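Local atomic coordinates of pyruvate formate-lyase 2 (Archaeoglobus fulgidus, PDB entry 2F3O), a protein that is of unconfirmed function but belongs to the glycyl radical enzymes and probably acts as a lyase or dehydratase related to pyruvate formate-lyase. Residues A386-S390 with G704-E709. Sequence-based numbering, arbitrary orientation.
Sequences AEAIS and GDAVIE
Ile708 packs its two branches against Ala386, Ile389 and Ser390, joining two helices of the glycyl radical enzyme fold. Helix 379-390 and helix 704-717 lie beside the mixed sheet that includes strands 396-400 and 722-728. This sheet is consistent with part of the ten-stranded alpha/beta barrel of the family, with both helices on its outside. Their segments cross steeply, at 107°, with axes 8.4 Å apart at closest approach.

The apolar contacts form the buried side. Ile708 CD1 lies 3.7 Å from Ile389 CG2. The same methyl also meets the backbone of Ser390 at CA. The other branch, Ile708 CG2, touches Ala386 CB at 3.9 Å. Ala386 CB also sits against Glu709 CB, at 3.9 Å. Below this layer Ile389 rests on Phe725, Leu396 and Leu398, and Ile708 on Ile727 and Leu700. The contact thus continues into the sheet.

The polar contacts lie toward the more exposed side. The chain of Glu387 crosses that of Asp705 at a slant, with CG nearest the carboxylate. Glu387 CG meets Asp705 OD2 at 3.4 Å. The two carboxylate planes are 19° apart. Glu387 OE2 comes within 3.9 Å of Asp705 OD2, two like charges close together. This closeness would probably raise the pKa of one of the two acids. With an alanine here in place of Glu387, the CG against the Asp705 carboxylate is gone, and that group would probably be freer to turn.

Ser390 completes the contact at Gly704. Its CB packs against Gly704 O. Its OG lies between the backbone N and the carbonyl carbon (chi1 60°), which turns it back toward its own helix. There Ser390 OG is 2.8 Å from Ala386 O and 3.1 Å from Glu387 O, with one proton to share between them.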
loop_
_atom_site.group_PDB
_atom_site.type_symbol
_atom_site.label_atom_id
_atom_site.label_comp_id
_atom_site.label_asym_id
_atom_site.label_seq_id
_atom_site.Cartn_x
_atom_site.Cartn_y
_atom_site.Cartn_z
ATOM N N ALA A 386 -46.572 16.731 14.542
ATOM C CA ALA A 386 -47.159 16.725 15.882
ATOM C C ALA A 386 -48.622 16.254 15.863
ATOM O O ALA A 386 -49.063 15.574 16.795
ATOM C CB ALA A 386 -47.027 18.101 16.546
ATOM N N GLU A 387 -49.341 16.590 14.788
ATOM C CA GLU A 387 -50.735 16.172 14.609
ATOM C C GLU A 387 -50.856 14.669 14.453
ATOM O O GLU A 387 -51.763 14.061 15.019
ATOM C CB GLU A 387 -51.373 16.856 13.397
ATOM C CG GLU A 387 -51.673 18.318 13.611
ATOM C CD GLU A 387 -51.628 19.117 12.330
ATOM O OE1 GLU A 387 -51.928 18.539 11.263
ATOM O OE2 GLU A 387 -51.285 20.321 12.383
ATOM N N ALA A 388 -49.943 14.076 13.690
ATOM C CA ALA A 388 -49.986 12.646 13.442
ATOM C C ALA A 388 -49.690 11.893 14.722
ATOM O O ALA A 388 -50.410 10.969 15.078
ATOM C CB ALA A 388 -49.003 12.267 12.365
ATOM N N ILE A 389 -48.653 12.331 15.426
ATOM C CA ILE A 389 -48.205 11.679 16.651
ATOM C C ILE A 389 -49.252 11.754 17.746
ATOM O O ILE A 389 -49.615 10.724 18.308
ATOM C CB ILE A 389 -46.867 12.265 17.144
ATOM C CG1 ILE A 389 -45.741 11.897 16.175
ATOM C CG2 ILE A 389 -46.519 11.720 18.484
ATOM C CD1 ILE A 389 -44.375 12.411 16.593
ATOM N N SER A 390 -49.769 12.962 17.991
ATOM C CA SER A 390 -50.823 13.204 18.997
ATOM C C SER A 390 -52.129 12.441 18.763
ATOM O O SER A 390 -52.766 11.989 19.718
ATOM C CB SER A 390 -51.146 14.688 19.104
ATOM O OG SER A 390 -51.607 15.183 17.866
ATOM N N GLY A 704 -53.761 18.383 22.129
ATOM C CA GLY A 704 -52.942 17.260 21.690
ATOM C C GLY A 704 -51.748 17.725 20.883
ATOM O O GLY A 704 -50.623 17.291 21.125
ATOM N N ASP A 705 -52.014 18.623 19.935
ATOM C CA ASP A 705 -50.998 19.262 19.111
ATOM C C ASP A 705 -49.957 19.971 19.948
ATOM O O ASP A 705 -48.815 19.525 20.036
ATOM C CB ASP A 705 -51.646 20.291 18.185
ATOM C CG ASP A 705 -52.348 19.655 17.017
ATOM O OD1 ASP A 705 -52.563 18.426 17.060
ATOM O OD2 ASP A 705 -52.684 20.383 16.061
ATOM N N ALA A 706 -50.381 21.070 20.564
ATOM C CA ALA A 706 -49.501 22.001 21.265
ATOM C C ALA A 706 -48.482 21.327 22.179
ATOM O O ALA A 706 -47.299 21.667 22.144
ATOM C CB ALA A 706 -50.334 23.032 22.049
ATOM N N VAL A 707 -48.936 20.346 22.954
ATOM C CA VAL A 707 -48.086 19.762 23.980
ATOM C C VAL A 707 -47.078 18.773 23.400
ATOM O O VAL A 707 -46.043 18.502 24.020
ATOM C CB VAL A 707 -48.915 19.146 25.162
ATOM C CG1 VAL A 707 -49.259 17.688 24.913
ATOM C CG2 VAL A 707 -48.172 19.312 26.500
ATOM N N ILE A 708 -47.355 18.267 22.200
ATOM C CA ILE A 708 -46.443 17.314 21.560
ATOM C C ILE A 708 -45.383 18.009 20.711
ATOM O O ILE A 708 -44.209 17.639 20.758
ATOM C CB ILE A 708 -47.190 16.149 20.863
ATOM C CG1 ILE A 708 -47.238 14.983 21.845
ATOM C CG2 ILE A 708 -46.525 15.726 19.549
ATOM C CD1 ILE A 708 -47.752 13.731 21.290
ATOM N N GLU A 709 -45.782 19.065 20.013
ATOM C CA GLU A 709 -44.815 19.942 19.376
ATOM C C GLU A 709 -43.854 20.557 20.400
ATOM O O GLU A 709 -42.689 20.784 20.094
ATOM C CB GLU A 709 -45.517 21.043 18.595
ATOM C CG GLU A 709 -44.669 21.606 17.482
ATOM C CD GLU A 709 -45.244 22.871 16.882
ATOM O OE1 GLU A 709 -46.449 22.873 16.543
ATOM O OE2 GLU A 709 -44.488 23.861 16.745
#